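Local coordinates for FI20010p1 (Drosophila melanogaster, PDB 7CFB), which is Krimper, an extended-Tudor protein of piRNA-guided gene silencing that probably takes part in assembling the piRNA amplification complex around Aub, at residues A[75-89]-A[141-155]. Residues are numbered along the deposited sequence; the frame is centred on the assembly and turned at random.
Sequences RIKKVLQRQLPLQEL and TIFKLPDDIKRLPAQ
Arg-75 grips Asp-148 side-on, its NE bonding to OD2 of Asp-148 at 2.8 Å. NH2 of Arg-75 reaches OD1 of the same carboxylate in a nearly straight bond (170°). Both oxygens are met on their syn sides, and the two planes lie only 23° apart. The arginine chain, bent at chi2 and chi3, turns its guanidinium edge to Asp-148, whose CG lies between its own backbone N and carbonyl carbon (chi1 71°); CD1 of Ile-149 lies over one guanidinium face, offset toward the rim. A methionine in place of Arg-75 would probably leave the Asp-148 carboxylate without its paired charge and free to turn. That same Ile-149 methyl packs against CB of Arg-75 at 3.5 Å and CG2 of Val-79 at 3.7 Å. Ile-76 slides past Leu-152, its CG1 lying 3.8 Å from CD1 of that leucine. Leu-86 crosses Phe-143 at about a right angle, CB to CB at 3.6 Å, while its CD2 reaches CD of Pro-146. With CG of Phe-143 beside its backbone N, the ring sits edge-on to the Gln-87/Glu-88 peptide, CD1 being 3.5 Å from CA of Glu-88. Backbone bonds from Lys-144 N to Gln-87 O and from Leu-89 N to Ile-142 O flank the non-hydrogen-bonded pair Glu-88/Phe-143; a water also links Gln-87 N to Lys-144 O. The short strand 87-89 thus forms an outer edge of the antiparallel sheet in the Tudor domain, with 142-144 lying between it and strand 99-103. Helix 74-80 is packed between helix 147-150, strand 108-117 and the long helix 215-228, where Lys-77 pairs with Asp-217.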
loop_
_atom_site.group_PDB
_atom_site.type_symbol
_atom_site.label_atom_id
_atom_site.label_comp_id
_atom_site.label_asym_id
_atom_site.label_seq_id
_atom_site.Cartn_x
_atom_site.Cartn_y
_atom_site.Cartn_z
ATOM N N ARG A 75 11.521 -5.559 7.329
ATOM C CA ARG A 75 12.077 -4.184 7.305
ATOM C C ARG A 75 10.971 -3.155 7.045
ATOM O O ARG A 75 11.062 -2.088 7.605
ATOM C CB ARG A 75 13.255 -4.083 6.350
ATOM C CG ARG A 75 14.442 -4.924 6.779
ATOM C CD ARG A 75 15.451 -4.140 7.575
ATOM N NE ARG A 75 16.216 -3.239 6.767
ATOM C CZ ARG A 75 16.978 -2.302 7.265
ATOM N NH1 ARG A 75 17.029 -2.150 8.566
ATOM N NH2 ARG A 75 17.676 -1.522 6.479
ATOM N N ILE A 76 10.011 -3.473 6.178
ATOM C CA ILE A 76 8.881 -2.550 5.896
ATOM C C ILE A 76 8.083 -2.391 7.183
ATOM O O ILE A 76 7.760 -1.289 7.519
ATOM C CB ILE A 76 7.990 -3.070 4.762
ATOM C CG1 ILE A 76 8.772 -3.330 3.476
ATOM C CG2 ILE A 76 6.806 -2.146 4.557
ATOM C CD1 ILE A 76 8.084 -4.277 2.543
ATOM N N LYS A 77 7.861 -3.486 7.894
ATOM C CA LYS A 77 7.096 -3.444 9.160
ATOM C C LYS A 77 7.816 -2.538 10.162
ATOM O O LYS A 77 7.168 -1.760 10.794
ATOM C CB LYS A 77 6.938 -4.858 9.706
ATOM C CG LYS A 77 6.232 -5.842 8.792
ATOM C CD LYS A 77 5.855 -7.101 9.504
ATOM C CE LYS A 77 6.192 -8.367 8.753
ATOM N NZ LYS A 77 5.440 -9.528 9.266
ATOM N N LYS A 78 9.136 -2.634 10.240
ATOM C CA LYS A 78 9.933 -1.800 11.166
ATOM C C LYS A 78 9.788 -0.324 10.801
ATOM O O LYS A 78 9.694 0.468 11.696
ATOM C CB LYS A 78 11.396 -2.226 11.155
ATOM C CG LYS A 78 11.748 -3.421 12.010
ATOM C CD LYS A 78 13.244 -3.598 12.073
ATOM C CE LYS A 78 13.712 -4.969 12.504
ATOM N NZ LYS A 78 12.818 -5.584 13.508
ATOM N N VAL A 79 9.821 0.018 9.523
ATOM C CA VAL A 79 9.629 1.432 9.095
ATOM C C VAL A 79 8.211 1.879 9.448
ATOM O O VAL A 79 8.045 2.953 9.951
ATOM C CB VAL A 79 9.868 1.599 7.592
ATOM C CG1 VAL A 79 9.282 2.897 7.066
ATOM C CG2 VAL A 79 11.332 1.494 7.255
ATOM N N LEU A 80 7.241 1.012 9.222
ATOM C CA LEU A 80 5.832 1.377 9.442
ATOM C C LEU A 80 5.577 1.727 10.906
ATOM O O LEU A 80 4.974 2.714 11.144
ATOM C CB LEU A 80 4.931 0.250 8.955
ATOM C CG LEU A 80 3.490 0.672 8.753
ATOM C CD1 LEU A 80 2.894 0.030 7.523
ATOM C CD2 LEU A 80 2.665 0.366 9.978
ATOM N N GLN A 81 6.180 0.996 11.826
ATOM C CA GLN A 81 5.973 1.194 13.283
ATOM C C GLN A 81 6.985 2.187 13.874
ATOM O O GLN A 81 7.132 2.211 15.075
ATOM C CB GLN A 81 5.906 -0.158 13.969
ATOM C CG GLN A 81 4.667 -0.927 13.586
ATOM C CD GLN A 81 4.726 -2.333 14.104
ATOM O OE1 GLN A 81 4.051 -2.682 15.047
ATOM N NE2 GLN A 81 5.553 -3.147 13.487
ATOM N N ARG A 82 7.709 2.899 13.019
ATOM C CA ARG A 82 8.677 3.949 13.395
ATOM C C ARG A 82 9.790 3.369 14.264
ATOM O O ARG A 82 10.205 4.040 15.158
ATOM C CB ARG A 82 7.952 5.136 14.035
ATOM C CG ARG A 82 7.029 5.870 13.083
ATOM C CD ARG A 82 6.845 7.336 13.371
ATOM N NE ARG A 82 7.976 8.109 12.936
ATOM C CZ ARG A 82 8.127 9.397 13.151
ATOM N NH1 ARG A 82 7.200 10.071 13.792
ATOM N NH2 ARG A 82 9.193 10.016 12.698
ATOM N N GLN A 83 10.218 2.148 13.971
ATOM C CA GLN A 83 11.302 1.469 14.703
ATOM C C GLN A 83 12.640 1.729 14.009
ATOM O O GLN A 83 13.616 1.246 14.509
ATOM C CB GLN A 83 10.989 -0.018 14.862
ATOM C CG GLN A 83 9.763 -0.293 15.709
ATOM C CD GLN A 83 9.341 -1.738 15.684
ATOM O OE1 GLN A 83 9.882 -2.553 14.968
ATOM N NE2 GLN A 83 8.331 -2.067 16.455
ATOM N N LEU A 84 12.651 2.411 12.863
ATOM C CA LEU A 84 13.915 2.752 12.160
ATOM C C LEU A 84 13.926 4.224 11.783
ATOM O O LEU A 84 12.979 4.670 11.220
ATOM C CB LEU A 84 14.090 1.946 10.876
ATOM C CG LEU A 84 14.137 0.430 10.955
ATOM C CD1 LEU A 84 14.344 -0.122 9.570
ATOM C CD2 LEU A 84 15.258 -0.046 11.846
ATOM N N PRO A 85 14.981 4.993 12.083
ATOM C CA PRO A 85 15.055 6.365 11.641
ATOM C C PRO A 85 15.276 6.425 10.126
ATOM O O PRO A 85 15.879 5.561 9.599
ATOM C CB PRO A 85 16.262 6.924 12.393
ATOM C CG PRO A 85 17.066 5.731 12.730
ATOM C CD PRO A 85 16.089 4.601 12.909
ATOM N N LEU A 86 14.774 7.470 9.490
ATOM C CA LEU A 86 14.923 7.650 8.033
ATOM C C LEU A 86 15.339 9.086 7.749
ATOM O O LEU A 86 15.050 9.932 8.519
ATOM C CB LEU A 86 13.588 7.364 7.348
ATOM C CG LEU A 86 13.058 5.940 7.393
ATOM C CD1 LEU A 86 11.697 5.891 6.746
ATOM C CD2 LEU A 86 13.991 5.002 6.673
ATOM N N GLN A 87 16.024 9.299 6.646
ATOM C CA GLN A 87 16.438 10.651 6.255
ATOM C C GLN A 87 15.226 11.369 5.667
ATOM O O GLN A 87 14.696 10.908 4.697
ATOM C CB GLN A 87 17.528 10.512 5.205
ATOM C CG GLN A 87 17.929 11.810 4.549
ATOM C CD GLN A 87 18.620 12.717 5.531
ATOM O OE1 GLN A 87 18.026 13.610 6.103
ATOM N NE2 GLN A 87 19.893 12.477 5.730
ATOM N N GLU A 88 14.825 12.479 6.260
ATOM C CA GLU A 88 13.705 13.268 5.714
ATOM C C GLU A 88 14.152 13.859 4.377
ATOM O O GLU A 88 15.315 14.103 4.214
ATOM C CB GLU A 88 13.220 14.287 6.736
ATOM C CG GLU A 88 11.978 15.033 6.321
ATOM C CD GLU A 88 11.411 16.015 7.332
ATOM O OE1 GLU A 88 11.678 15.872 8.528
ATOM O OE2 GLU A 88 10.684 16.889 6.912
ATOM N N LEU A 89 13.222 14.032 3.451
ATOM C CA LEU A 89 13.520 14.536 2.097
ATOM C C LEU A 89 12.827 15.872 1.857
ATOM O O LEU A 89 11.813 16.105 2.430
ATOM C CB LEU A 89 12.954 13.528 1.096
ATOM C CG LEU A 89 13.749 12.252 0.877
ATOM C CD1 LEU A 89 13.054 11.397 -0.157
ATOM C CD2 LEU A 89 15.155 12.569 0.431
ATOM N N THR A 141 5.233 15.148 4.956
ATOM C CA THR A 141 6.574 14.842 5.493
ATOM C C THR A 141 6.995 13.515 4.868
ATOM O O THR A 141 6.345 12.531 5.137
ATOM C CB THR A 141 6.490 14.656 7.006
ATOM O OG1 THR A 141 6.206 15.938 7.538
ATOM C CG2 THR A 141 7.765 14.125 7.600
ATOM N N ILE A 142 8.076 13.520 4.103
ATOM C CA ILE A 142 8.508 12.317 3.347
ATOM C C ILE A 142 9.959 11.967 3.658
ATOM O O ILE A 142 10.717 12.843 4.012
ATOM C CB ILE A 142 8.281 12.532 1.844
ATOM C CG1 ILE A 142 9.144 13.658 1.294
ATOM C CG2 ILE A 142 6.821 12.764 1.555
ATOM C CD1 ILE A 142 9.420 13.537 -0.148
ATOM N N PHE A 143 10.300 10.702 3.481
ATOM C CA PHE A 143 11.651 10.185 3.768
ATOM C C PHE A 143 12.143 9.242 2.681
ATOM O O PHE A 143 11.357 8.699 1.941
ATOM C CB PHE A 143 11.623 9.330 5.022
ATOM C CG PHE A 143 10.928 9.956 6.193
ATOM C CD1 PHE A 143 11.581 10.866 6.990
ATOM C CD2 PHE A 143 9.620 9.637 6.484
ATOM C CE1 PHE A 143 10.937 11.429 8.071
ATOM C CE2 PHE A 143 8.974 10.205 7.560
ATOM C CZ PHE A 143 9.647 11.086 8.362
ATOM N N LYS A 144 13.462 9.127 2.628
ATOM C CA LYS A 144 14.218 8.209 1.762
ATOM C C LYS A 144 14.299 6.855 2.460
ATOM O O LYS A 144 14.461 6.806 3.644
ATOM C CB LYS A 144 15.624 8.747 1.534
ATOM C CG LYS A 144 16.442 7.954 0.532
ATOM C CD LYS A 144 17.887 7.876 0.904
ATOM C CE LYS A 144 18.755 8.674 -0.027
ATOM N NZ LYS A 144 19.057 7.896 -1.248
ATOM N N LEU A 145 14.082 5.792 1.727
ATOM C CA LEU A 145 14.193 4.476 2.358
ATOM C C LEU A 145 15.603 3.964 2.117
ATOM O O LEU A 145 16.167 4.294 1.128
ATOM C CB LEU A 145 13.225 3.515 1.687
ATOM C CG LEU A 145 11.754 3.722 1.982
ATOM C CD1 LEU A 145 10.947 3.008 0.932
ATOM C CD2 LEU A 145 11.415 3.206 3.350
ATOM N N PRO A 146 16.167 3.144 3.009
ATOM C CA PRO A 146 17.418 2.486 2.732
ATOM C C PRO A 146 17.141 1.538 1.552
ATOM O O PRO A 146 16.135 0.899 1.507
ATOM C CB PRO A 146 17.772 1.756 4.022
ATOM C CG PRO A 146 16.491 1.691 4.768
ATOM C CD PRO A 146 15.704 2.903 4.348
ATOM N N ASP A 147 18.155 1.328 0.739
ATOM C CA ASP A 147 18.038 0.595 -0.537
ATOM C C ASP A 147 17.403 -0.786 -0.377
ATOM O O ASP A 147 16.611 -1.127 -1.217
ATOM C CB ASP A 147 19.401 0.515 -1.198
ATOM C CG ASP A 147 19.331 0.091 -2.639
ATOM O OD1 ASP A 147 19.194 0.945 -3.488
ATOM O OD2 ASP A 147 19.434 -1.083 -2.865
ATOM N N ASP A 148 17.705 -1.523 0.674
ATOM C CA ASP A 148 17.078 -2.848 0.827
ATOM C C ASP A 148 15.560 -2.700 0.959
ATOM O O ASP A 148 14.869 -3.490 0.375
ATOM C CB ASP A 148 17.737 -3.651 1.947
ATOM C CG ASP A 148 17.457 -3.145 3.343
ATOM O OD1 ASP A 148 17.827 -2.031 3.623
ATOM O OD2 ASP A 148 16.805 -3.833 4.074
ATOM N N ILE A 149 15.079 -1.728 1.724
ATOM C CA ILE A 149 13.622 -1.537 1.941
ATOM C C ILE A 149 12.983 -1.056 0.645
ATOM O O ILE A 149 11.948 -1.519 0.296
ATOM C CB ILE A 149 13.384 -0.594 3.128
ATOM C CG1 ILE A 149 14.326 -0.952 4.274
ATOM C CG2 ILE A 149 11.929 -0.644 3.543
ATOM C CD1 ILE A 149 13.775 -0.740 5.628
ATOM N N LYS A 150 13.678 -0.178 -0.035
ATOM C CA LYS A 150 13.180 0.419 -1.275
ATOM C C LYS A 150 12.932 -0.700 -2.292
ATOM O O LYS A 150 11.927 -0.653 -2.945
ATOM C CB LYS A 150 14.214 1.444 -1.730
ATOM C CG LYS A 150 13.949 2.130 -3.055
ATOM C CD LYS A 150 14.642 3.445 -3.199
ATOM C CE LYS A 150 15.548 3.483 -4.402
ATOM N NZ LYS A 150 15.807 4.859 -4.870
ATOM N N ARG A 151 13.817 -1.691 -2.340
ATOM C CA ARG A 151 13.806 -2.783 -3.346
ATOM C C ARG A 151 12.868 -3.933 -2.987
ATOM O O ARG A 151 12.727 -4.789 -3.804
ATOM C CB ARG A 151 15.229 -3.274 -3.603
ATOM C CG ARG A 151 16.061 -2.339 -4.460
ATOM C CD ARG A 151 17.505 -2.767 -4.492
ATOM N NE ARG A 151 18.355 -1.867 -5.217
ATOM C CZ ARG A 151 18.516 -1.872 -6.514
ATOM N NH1 ARG A 151 17.861 -2.741 -7.253
ATOM N NH2 ARG A 151 19.314 -0.997 -7.076
ATOM N N LEU A 152 12.269 -3.931 -1.807
ATOM C CA LEU A 152 11.364 -5.033 -1.418
ATOM C C LEU A 152 10.069 -5.021 -2.239
ATOM O O LEU A 152 9.604 -3.973 -2.571
ATOM C CB LEU A 152 11.094 -4.960 0.078
ATOM C CG LEU A 152 12.254 -5.417 0.948
ATOM C CD1 LEU A 152 11.992 -5.067 2.394
ATOM C CD2 LEU A 152 12.494 -6.903 0.796
ATOM N N PRO A 153 9.455 -6.176 -2.541
ATOM C CA PRO A 153 8.226 -6.218 -3.324
ATOM C C PRO A 153 7.018 -5.532 -2.666
ATOM O O PRO A 153 6.883 -5.560 -1.500
ATOM C CB PRO A 153 7.921 -7.709 -3.440
ATOM C CG PRO A 153 9.233 -8.371 -3.190
ATOM C CD PRO A 153 9.923 -7.493 -2.176
ATOM N N ALA A 154 6.178 -4.929 -3.486
ATOM C CA ALA A 154 4.966 -4.273 -2.982
ATOM C C ALA A 154 4.121 -5.360 -2.349
ATOM O O ALA A 154 3.922 -6.354 -2.965
ATOM C CB ALA A 154 4.239 -3.616 -4.120
ATOM N N GLN A 155 3.669 -5.128 -1.143
ATOM C CA GLN A 155 2.841 -6.098 -0.406
ATOM C C GLN A 155 1.458 -6.273 -1.036
ATOM O O GLN A 155 0.960 -7.365 -1.020
ATOM C CB GLN A 155 2.774 -5.708 1.066
ATOM C CG GLN A 155 4.132 -5.794 1.739
ATOM C CD GLN A 155 4.647 -7.205 1.698
ATOM O OE1 GLN A 155 4.074 -8.090 2.279
ATOM N NE2 GLN A 155 5.728 -7.421 0.995
HETATM O O HOH W 1 16.847 7.112 5.091
HETATM O O HOH W 2 9.935 15.928 3.997
#